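Local coordinates for protein esterase (PDB 3H2G) that is an esterase that degrades the rice cell wall and is needed by Xanthomonas oryzae for pathogenesis on rice, at residues S173-G178 / M378-S383; A238-Q243 / A263-L268; K247-E252 / R311-R316; V362-G367 / I385-D390. All blocks are in the same frame, centred on the assembly; numbering follows the deposited sequence.

Overall arrangement
The four contacts divide between the two parts of an alpha/beta hydrolase. Contacts 1 and 4 lie about 10 Å apart, centre to centre, and both pack helix 376-396 against elements of the central sheet: the partly buried contact 1 beside an inner strand and the probable nucleophile elbow, contact 4 against an edge strand at the surface. Contacts 2 and 3, their centres about 12 Å apart, belong to the helical insertion and interlock through Q243 and E266, which bond to the loop 247-252. Chemistry follows place. Contact 1 is an aromatic ring against an aliphatic chain, the buried contact 2 and the surface contact 4 are methyl packing, and the partly buried contact 3 depends on a polar pair and a water.

Contact 1 (S173-G178 / M378-S383); sequences SGYSQG and MLTKES
Y175 and K381 face each other with their CA atoms 6.0 Å apart, where the strand segment 173-175 runs nearly antiparallel to helix segment 378-383, the axes inclined at 154°. The sequence G174, S176, G178 and the strained backbone of S176 (phi positive, 65°) fit the nucleophile elbow of the alpha/beta hydrolase fold, and the hydrogen bond between S176 OG and H377 NE2 is consistent with a Ser-His-Asp triad. The second segment continues helix 376-396 directly after H377, so the contact joins the elbow strand to the helix that carries the probable triad histidine.

The Y175 ring carries most of the interface. K381 crosses it at about a right angle, and its CB stands 3.8 Å from the ring centroid and almost on the ring normal, a CH-pi contact. From the opposite face S176 CB sits over the centre, so the ring is clasped between the two aliphatic carbons. With K381 extended, its CG and CD continue over the CD2 side, and NZ leads away toward a long, weak ion pair with D107. T380 OG1 meets the ring obliquely, 3.5 Å from Y175 CE1, while its polar bonds go to H377 O and S206. Beyond the ring, Y175 OH presses on the start of the segment, 3.2 Å from M378 CA and 3.7 Å from M378 CG.

Contact 2 (A238-Q243 / A263-L268); sequences AIVAMQ and AKVEPL
V240 is the residue of helix segment 238-243 that meets 263-268, its CA lying 6.1 Å from that of E266. Just before it, I239 turns to a different neighbour, the side chain of F310 on helix 309-316, so the helix is packed on more than one side. V240 itself points at the second segment and spreads its two methyls over two residues. CG1, anti to the backbone N (chi1 170°), lies 4.1 Å from E266 CA and so rests on the backbone. CG2 meets V265 CG2 at 3.9 Å, the two valines lying alongside each other and pointing opposite ways; it also comes within 4.3 Å of E266 CG, which extends the apolar patch along the methylene part of the glutamate. Further on, M242 is turned to helix 309-316. Q243 starts out toward the second segment but takes its amide elsewhere: OE1 accepts from the backbone N of both I249 and Y250.

The opposing segment is only loosely helical. Residues 265-268 follow a helical path but lack its usual hydrogen-bond pattern, although L268 N reaches V265 O at 3.2 Å. Both segments belong to the part of the sequence between strands 198-205 and 328-332, a helical insertion of the alpha/beta hydrolase fold. No hydrogen bond joins them directly, and the carboxylate of E266 instead bonds Y250 OH. The direct contact between the two segments is therefore apolar, while the polar ends of Q243 and E266 bond to the loop 247-252.

Contact 3 (K247-E252 / R311-R316); sequences KNIYLE and RQDLAR
N248 and D313 approach head-on and bring amide and carboxylate together nearly coplanar, their planes only 6° apart. N248 ND2 donates to D313 OD1 over 3.0 Å, nearly straight at 158°; the acceptor lies close to the amide plane and uses its syn lone pair. Alongside, N248 OD1 approaches D313 OD2 at 2.6 Å, so close for two oxygens that a proton on the acid group is likely, though its position is not established. The amide reaches this place with chi1 at 62°, CG held between its own backbone N and carbonyl carbon.

D313 is buried: I249 CG1 lies 3.6 Å from D313 OD2, and M242 and Y246 of helix 231-246 also touch the aspartate. R316, one turn further along the helix, lies next to the pair. Its guanidinium lies with N248 ND2 over one face, 3.9 Å from NH2, and a water accepts from both N248 ND2 and R316 NH2, at 2.9 Å each. N248 ND2 therefore has two acceptors, the aspartate and the water. The nearby guanidinium would probably favour a charged carboxylate, whereas the short oxygen-oxygen separation suggests a proton, so the ionisation of D313 stays open.

This docking of a loop on a helix lies in a helical insertion that is consistent with the lid or cap elaborations found on many alpha/beta hydrolases.

Contact 4 (V362-G367 / I385-D390); sequences VDTGTG and IVVVRD
V387, with CG1 anti to its backbone N at 169°, and V362, whose chi1 of 58° turns CG2 opposite to its own N, reach toward each other tip to tip. In this alpha/beta hydrolase fold, strand 359-363 is one of the two edge strands of the central sheet, and the contact packs it against helix 376-396. V387 CG1 touches V362 CG2 at 3.7 Å and V362 CG1 at 3.9 Å, so one methyl of the helix sits against both branches of the strand valine. Its other methyl, CG2, lies alongside T364 CG2 at 4.0 Å, the threonine having left the strand. T364 thus presents carbon to the helix, while its OG1 bonds G332 O on the neighbouring strand 328-332.

An Asx turn begins at D363, whose OD1 accepts from G365 N, 2.7 Å away at an N-H...O angle of 159°; the donor stands above the carboxylate plane. The turn lies where the chain leaves the strand, and D363 OD2 bonds S334.

The disulfide C331-C384 links strand 328-332 to helix 376-396 beside this contact, and T364 touches both cysteines. V388 also rests on C331. Along the same helix, R389 holds D390 side-on in a salt bridge, and R389 NH2 has a second partner in E38. Both nitrogens go to a single oxygen: R389 NE and R389 NH2 each lie 3.0 Å from D390 OD1, which sits close to the guanidinium plane.

Contact 1 (S173-G178 / M378-S383)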
# COMPACT_ATOMS: atom_id res chain seq x y z
N SER A 173 6.17 -5.31 3.78
CA SER A 173 6.46 -3.90 3.61
C SER A 173 5.45 -3.34 2.62
O SER A 173 4.70 -4.10 1.99
CB SER A 173 7.89 -3.67 3.11
OG SER A 173 8.23 -2.30 3.20
N GLY A 174 5.42 -2.02 2.48
CA GLY A 174 4.49 -1.39 1.56
C GLY A 174 4.61 0.11 1.74
O GLY A 174 5.05 0.59 2.79
N TYR A 175 4.22 0.86 0.71
CA TYR A 175 4.32 2.31 0.72
C TYR A 175 2.97 3.00 0.53
O TYR A 175 2.18 2.61 -0.33
CB TYR A 175 5.30 2.75 -0.38
CG TYR A 175 5.08 4.15 -0.91
CD1 TYR A 175 5.34 5.27 -0.12
CD2 TYR A 175 4.58 4.35 -2.20
CE1 TYR A 175 5.10 6.56 -0.60
CE2 TYR A 175 4.34 5.64 -2.68
CZ TYR A 175 4.60 6.74 -1.88
OH TYR A 175 4.35 8.00 -2.35
N SER A 176 2.71 4.02 1.36
CA SER A 176 1.49 4.82 1.32
C SER A 176 0.26 3.97 1.68
O SER A 176 0.17 3.46 2.80
CB SER A 176 1.32 5.45 -0.07
OG SER A 176 0.43 6.55 -0.03
N GLN A 177 -0.69 3.83 0.76
CA GLN A 177 -1.84 2.97 1.07
C GLN A 177 -1.24 1.61 1.38
O GLN A 177 -1.75 0.86 2.21
CB GLN A 177 -2.79 2.81 -0.13
CG GLN A 177 -3.88 1.78 0.15
CD GLN A 177 -4.65 1.32 -1.08
OE1 GLN A 177 -5.51 0.43 -0.99
NE2 GLN A 177 -4.35 1.91 -2.22
N GLY A 178 -0.13 1.30 0.69
CA GLY A 178 0.55 0.04 0.88
C GLY A 178 1.11 -0.15 2.28
O GLY A 178 1.33 -1.28 2.72
N MET A 378 6.05 11.10 -1.87
CA MET A 378 6.61 10.21 -2.88
C MET A 378 8.10 9.92 -2.69
O MET A 378 8.59 8.86 -3.09
CB MET A 378 6.37 10.77 -4.28
CG MET A 378 4.90 10.79 -4.70
SD MET A 378 3.91 12.07 -3.89
CE MET A 378 4.07 13.40 -5.08
N LEU A 379 8.82 10.85 -2.08
CA LEU A 379 10.25 10.68 -1.85
C LEU A 379 10.54 9.54 -0.86
O LEU A 379 11.59 8.92 -0.92
CB LEU A 379 10.87 11.97 -1.30
CG LEU A 379 10.71 13.22 -2.17
CD1 LEU A 379 11.25 14.43 -1.42
CD2 LEU A 379 11.44 13.03 -3.49
N THR A 380 9.59 9.27 0.03
CA THR A 380 9.78 8.22 1.03
C THR A 380 9.75 6.80 0.49
O THR A 380 10.25 5.88 1.13
CB THR A 380 8.74 8.30 2.17
OG1 THR A 380 7.44 7.97 1.66
CG2 THR A 380 8.71 9.70 2.77
N LYS A 381 9.17 6.61 -0.70
CA LYS A 381 9.10 5.27 -1.26
C LYS A 381 10.47 4.60 -1.38
O LYS A 381 10.72 3.58 -0.74
CB LYS A 381 8.41 5.28 -2.62
CG LYS A 381 8.17 3.88 -3.17
CD LYS A 381 7.61 3.92 -4.58
CE LYS A 381 7.41 2.53 -5.14
NZ LYS A 381 6.98 2.57 -6.56
N GLU A 382 11.36 5.18 -2.17
CA GLU A 382 12.68 4.56 -2.31
C GLU A 382 13.59 4.80 -1.11
O GLU A 382 14.31 3.90 -0.70
CB GLU A 382 13.38 5.02 -3.59
CG GLU A 382 14.74 4.34 -3.77
CD GLU A 382 15.37 4.59 -5.13
OE1 GLU A 382 15.45 5.77 -5.54
OE2 GLU A 382 15.79 3.61 -5.78
N SER A 383 13.55 6.01 -0.55
CA SER A 383 14.39 6.32 0.61
C SER A 383 14.12 5.36 1.76
O SER A 383 15.06 4.84 2.38
CB SER A 383 14.14 7.75 1.08
OG SER A 383 14.61 8.69 0.13

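Contact 2 (A238-Q243 / A263-L268)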
# COMPACT_ATOMS: atom_id res chain seq x y z
N ALA A 238 -11.53 7.53 -1.04
CA ALA A 238 -11.91 6.96 0.25
C ALA A 238 -13.42 6.91 0.47
O ALA A 238 -13.96 5.90 0.91
CB ALA A 238 -11.25 7.74 1.38
N ILE A 239 -14.10 8.02 0.19
CA ILE A 239 -15.55 8.10 0.37
C ILE A 239 -16.30 7.12 -0.54
O ILE A 239 -17.15 6.36 -0.08
CB ILE A 239 -16.06 9.54 0.11
CG1 ILE A 239 -15.50 10.48 1.18
CG2 ILE A 239 -17.59 9.57 0.09
CD1 ILE A 239 -15.75 11.95 0.91
N VAL A 240 -15.97 7.15 -1.83
CA VAL A 240 -16.61 6.27 -2.80
C VAL A 240 -16.36 4.79 -2.46
O VAL A 240 -17.28 3.97 -2.51
CB VAL A 240 -16.09 6.57 -4.23
CG1 VAL A 240 -16.56 5.51 -5.20
CG2 VAL A 240 -16.59 7.94 -4.67
N ALA A 241 -15.12 4.47 -2.10
CA ALA A 241 -14.77 3.09 -1.76
C ALA A 241 -15.47 2.62 -0.48
O ALA A 241 -15.99 1.51 -0.43
CB ALA A 241 -13.26 2.95 -1.61
N MET A 242 -15.49 3.47 0.55
CA MET A 242 -16.13 3.09 1.80
C MET A 242 -17.63 2.88 1.60
O MET A 242 -18.24 2.05 2.27
CB MET A 242 -15.88 4.13 2.89
CG MET A 242 -14.44 4.14 3.40
SD MET A 242 -13.93 2.55 4.11
CE MET A 242 -12.16 2.79 4.27
N GLN A 243 -18.23 3.64 0.68
CA GLN A 243 -19.65 3.48 0.39
C GLN A 243 -19.86 2.11 -0.28
O GLN A 243 -20.81 1.40 0.04
CB GLN A 243 -20.15 4.60 -0.53
CG GLN A 243 -21.55 4.38 -1.11
CD GLN A 243 -22.59 4.06 -0.06
OE1 GLN A 243 -22.61 4.67 1.01
NE2 GLN A 243 -23.47 3.11 -0.35
N ALA A 263 -22.14 13.58 -9.87
CA ALA A 263 -22.41 12.67 -10.97
C ALA A 263 -21.17 12.09 -11.65
O ALA A 263 -21.27 11.11 -12.39
CB ALA A 263 -23.28 13.38 -12.01
N LYS A 264 -20.00 12.67 -11.41
CA LYS A 264 -18.80 12.18 -12.07
C LYS A 264 -17.76 11.52 -11.18
O LYS A 264 -16.80 10.93 -11.68
CB LYS A 264 -18.12 13.32 -12.82
CG LYS A 264 -17.55 14.40 -11.93
CD LYS A 264 -16.71 15.40 -12.72
CE LYS A 264 -15.48 14.75 -13.33
NZ LYS A 264 -14.66 15.72 -14.12
N VAL A 265 -17.94 11.58 -9.86
CA VAL A 265 -16.94 11.02 -8.95
C VAL A 265 -16.84 9.49 -8.84
O VAL A 265 -15.73 8.95 -8.79
CB VAL A 265 -17.10 11.62 -7.53
CG1 VAL A 265 -18.43 11.19 -6.92
CG2 VAL A 265 -15.94 11.18 -6.65
N GLU A 266 -17.96 8.79 -8.80
CA GLU A 266 -17.89 7.33 -8.65
C GLU A 266 -17.13 6.58 -9.75
O GLU A 266 -16.29 5.73 -9.44
CB GLU A 266 -19.30 6.75 -8.46
CG GLU A 266 -19.99 7.25 -7.19
CD GLU A 266 -21.13 6.36 -6.74
OE1 GLU A 266 -22.07 6.13 -7.54
OE2 GLU A 266 -21.10 5.89 -5.58
N PRO A 267 -17.39 6.88 -11.03
CA PRO A 267 -16.69 6.19 -12.12
C PRO A 267 -15.17 6.39 -12.15
O PRO A 267 -14.47 5.69 -12.87
CB PRO A 267 -17.36 6.77 -13.37
CG PRO A 267 -18.74 7.12 -12.90
CD PRO A 267 -18.47 7.74 -11.55
N LEU A 268 -14.66 7.34 -11.37
CA LEU A 268 -13.23 7.63 -11.35
C LEU A 268 -12.42 6.81 -10.35
O LEU A 268 -11.19 6.72 -10.47
CB LEU A 268 -12.99 9.11 -11.02
CG LEU A 268 -13.54 10.20 -11.94
CD1 LEU A 268 -13.37 11.55 -11.25
CD2 LEU A 268 -12.78 10.18 -13.27

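Contact 3 (K247-E252 / R311-R316)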
# COMPACT_ATOMS: atom_id res chain seq x y z
N LYS A 247 -21.62 0.34 2.32
CA LYS A 247 -22.96 0.73 1.88
C LYS A 247 -23.75 1.42 2.98
O LYS A 247 -24.93 1.12 3.20
CB LYS A 247 -23.72 -0.51 1.39
CG LYS A 247 -23.08 -1.15 0.16
CD LYS A 247 -23.83 -2.40 -0.27
CE LYS A 247 -23.39 -2.84 -1.66
NZ LYS A 247 -21.91 -3.02 -1.75
N ASN A 248 -23.11 2.35 3.68
CA ASN A 248 -23.77 3.04 4.78
C ASN A 248 -23.54 4.55 4.85
O ASN A 248 -23.74 5.16 5.89
CB ASN A 248 -23.34 2.41 6.11
CG ASN A 248 -21.85 2.55 6.37
OD1 ASN A 248 -21.11 3.10 5.54
ND2 ASN A 248 -21.40 2.05 7.51
N ILE A 249 -23.12 5.15 3.74
CA ILE A 249 -22.88 6.59 3.74
C ILE A 249 -23.95 7.36 2.98
O ILE A 249 -24.50 8.34 3.51
CB ILE A 249 -21.50 6.93 3.12
CG1 ILE A 249 -20.40 6.16 3.85
CG2 ILE A 249 -21.24 8.43 3.26
CD1 ILE A 249 -19.03 6.31 3.23
N TYR A 250 -24.26 6.93 1.76
CA TYR A 250 -25.26 7.62 0.95
C TYR A 250 -25.96 6.73 -0.07
O TYR A 250 -25.43 5.69 -0.47
CB TYR A 250 -24.61 8.80 0.22
CG TYR A 250 -23.50 8.41 -0.74
CD1 TYR A 250 -23.79 7.88 -2.00
CD2 TYR A 250 -22.16 8.57 -0.39
CE1 TYR A 250 -22.77 7.52 -2.89
CE2 TYR A 250 -21.13 8.21 -1.27
CZ TYR A 250 -21.44 7.69 -2.51
OH TYR A 250 -20.43 7.34 -3.38
N LEU A 251 -27.16 7.14 -0.48
CA LEU A 251 -27.91 6.41 -1.49
C LEU A 251 -27.52 7.01 -2.83
O LEU A 251 -27.34 6.31 -3.82
CB LEU A 251 -29.42 6.59 -1.27
CG LEU A 251 -30.34 5.96 -2.33
CD1 LEU A 251 -30.19 4.44 -2.32
CD2 LEU A 251 -31.78 6.36 -2.05
N GLU A 252 -27.38 8.34 -2.84
CA GLU A 252 -26.98 9.08 -4.03
C GLU A 252 -25.77 9.94 -3.66
O GLU A 252 -25.75 10.56 -2.60
CB GLU A 252 -28.12 10.00 -4.50
CG GLU A 252 -29.44 9.29 -4.76
CD GLU A 252 -30.51 10.22 -5.29
OE1 GLU A 252 -30.77 11.26 -4.65
OE2 GLU A 252 -31.10 9.91 -6.35
N ARG A 311 -16.77 8.83 8.57
CA ARG A 311 -15.80 8.86 9.65
C ARG A 311 -15.78 7.51 10.37
O ARG A 311 -14.71 6.98 10.70
CB ARG A 311 -16.14 9.98 10.64
CG ARG A 311 -15.13 10.18 11.74
CD ARG A 311 -15.40 11.48 12.46
NE ARG A 311 -14.66 11.59 13.71
CZ ARG A 311 -14.67 12.66 14.49
NH1 ARG A 311 -15.38 13.72 14.14
NH2 ARG A 311 -13.99 12.67 15.64
N GLN A 312 -16.97 6.95 10.62
CA GLN A 312 -17.09 5.65 11.28
C GLN A 312 -16.41 4.56 10.46
O GLN A 312 -15.76 3.68 11.01
CB GLN A 312 -18.57 5.28 11.46
CG GLN A 312 -19.31 6.04 12.56
CD GLN A 312 -18.97 5.53 13.95
OE1 GLN A 312 -18.92 4.32 14.18
NE2 GLN A 312 -18.76 6.45 14.88
N ASP A 313 -16.57 4.62 9.14
CA ASP A 313 -15.95 3.62 8.27
C ASP A 313 -14.43 3.74 8.30
O ASP A 313 -13.72 2.74 8.22
CB ASP A 313 -16.48 3.76 6.84
CG ASP A 313 -17.95 3.40 6.72
OD1 ASP A 313 -18.50 2.79 7.66
OD2 ASP A 313 -18.55 3.72 5.67
N LEU A 314 -13.93 4.97 8.42
CA LEU A 314 -12.48 5.17 8.50
C LEU A 314 -11.98 4.58 9.81
O LEU A 314 -10.93 3.94 9.86
CB LEU A 314 -12.14 6.66 8.44
CG LEU A 314 -12.37 7.41 7.13
CD1 LEU A 314 -12.05 8.88 7.33
CD2 LEU A 314 -11.50 6.82 6.02
N ALA A 315 -12.73 4.80 10.88
CA ALA A 315 -12.36 4.30 12.20
C ALA A 315 -12.28 2.77 12.23
O ALA A 315 -11.42 2.20 12.89
CB ALA A 315 -13.34 4.80 13.26
N ARG A 316 -13.19 2.11 11.51
CA ARG A 316 -13.18 0.65 11.47
C ARG A 316 -11.90 0.15 10.83
O ARG A 316 -11.51 -1.00 10.99
CB ARG A 316 -14.37 0.11 10.67
CG ARG A 316 -15.74 0.45 11.24
CD ARG A 316 -16.81 -0.30 10.47
NE ARG A 316 -18.16 0.14 10.83
CZ ARG A 316 -19.27 -0.41 10.36
NH1 ARG A 316 -19.20 -1.43 9.51
NH2 ARG A 316 -20.46 0.06 10.72
O HOH W 1 -22.99 0.47 9.31

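Contact 4 (V362-G367 / I385-D390)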
# COMPACT_ATOMS: atom_id res chain seq x y z
N VAL A 362 11.65 5.38 12.12
CA VAL A 362 12.80 6.01 11.48
C VAL A 362 12.24 7.13 10.59
O VAL A 362 11.22 6.95 9.93
CB VAL A 362 13.64 5.01 10.65
CG1 VAL A 362 12.79 4.34 9.58
CG2 VAL A 362 14.83 5.73 10.02
N ASP A 363 12.92 8.27 10.60
CA ASP A 363 12.51 9.46 9.86
C ASP A 363 13.54 9.81 8.78
O ASP A 363 14.71 10.01 9.09
CB ASP A 363 12.35 10.62 10.85
CG ASP A 363 11.86 11.91 10.20
OD1 ASP A 363 11.66 11.95 8.97
OD2 ASP A 363 11.69 12.91 10.94
N THR A 364 13.10 9.88 7.53
CA THR A 364 14.00 10.19 6.43
C THR A 364 13.88 11.64 5.97
O THR A 364 14.42 12.02 4.93
CB THR A 364 13.73 9.28 5.21
OG1 THR A 364 12.39 9.50 4.74
CG2 THR A 364 13.90 7.82 5.60
N GLY A 365 13.18 12.46 6.76
CA GLY A 365 13.00 13.86 6.42
C GLY A 365 14.29 14.66 6.51
O GLY A 365 15.26 14.22 7.14
N THR A 366 14.29 15.84 5.90
CA THR A 366 15.46 16.71 5.90
C THR A 366 15.63 17.46 7.21
O THR A 366 16.72 17.94 7.52
CB THR A 366 15.38 17.76 4.77
OG1 THR A 366 14.26 18.62 5.01
CG2 THR A 366 15.23 17.08 3.42
N GLY A 367 14.55 17.56 7.98
CA GLY A 367 14.61 18.27 9.25
C GLY A 367 14.38 19.76 9.06
O GLY A 367 14.41 20.53 10.02
N ILE A 385 12.53 2.38 1.53
CA ILE A 385 12.80 1.00 1.15
C ILE A 385 14.26 0.70 1.48
O ILE A 385 14.58 -0.34 2.06
CB ILE A 385 12.56 0.76 -0.37
CG1 ILE A 385 11.06 0.65 -0.64
CG2 ILE A 385 13.28 -0.50 -0.83
CD1 ILE A 385 10.70 0.55 -2.11
N VAL A 386 15.14 1.63 1.13
CA VAL A 386 16.57 1.46 1.40
C VAL A 386 16.85 1.40 2.90
O VAL A 386 17.55 0.51 3.37
CB VAL A 386 17.39 2.60 0.76
CG1 VAL A 386 18.84 2.53 1.23
CG2 VAL A 386 17.32 2.50 -0.75
N VAL A 387 16.28 2.35 3.65
CA VAL A 387 16.49 2.40 5.09
C VAL A 387 15.97 1.19 5.86
O VAL A 387 16.69 0.64 6.70
CB VAL A 387 15.85 3.68 5.69
CG1 VAL A 387 15.83 3.61 7.22
CG2 VAL A 387 16.63 4.90 5.23
N VAL A 388 14.74 0.76 5.59
CA VAL A 388 14.19 -0.39 6.30
C VAL A 388 14.91 -1.68 5.93
O VAL A 388 15.07 -2.57 6.77
CB VAL A 388 12.67 -0.54 6.05
CG1 VAL A 388 11.95 0.72 6.52
CG2 VAL A 388 12.40 -0.80 4.58
N ARG A 389 15.35 -1.79 4.68
CA ARG A 389 16.09 -2.98 4.25
C ARG A 389 17.38 -3.05 5.06
O ARG A 389 17.71 -4.09 5.64
CB ARG A 389 16.43 -2.89 2.77
CG ARG A 389 17.28 -4.04 2.24
CD ARG A 389 17.93 -3.68 0.91
NE ARG A 389 18.92 -2.62 1.07
CZ ARG A 389 19.49 -1.96 0.07
NH1 ARG A 389 19.18 -2.24 -1.19
NH2 ARG A 389 20.38 -1.00 0.33
N ASP A 390 18.11 -1.94 5.09
CA ASP A 390 19.38 -1.88 5.82
C ASP A 390 19.26 -2.04 7.33
O ASP A 390 20.05 -2.75 7.95
CB ASP A 390 20.10 -0.55 5.54
CG ASP A 390 20.50 -0.38 4.09
OD1 ASP A 390 20.42 -1.36 3.32
OD2 ASP A 390 20.91 0.74 3.72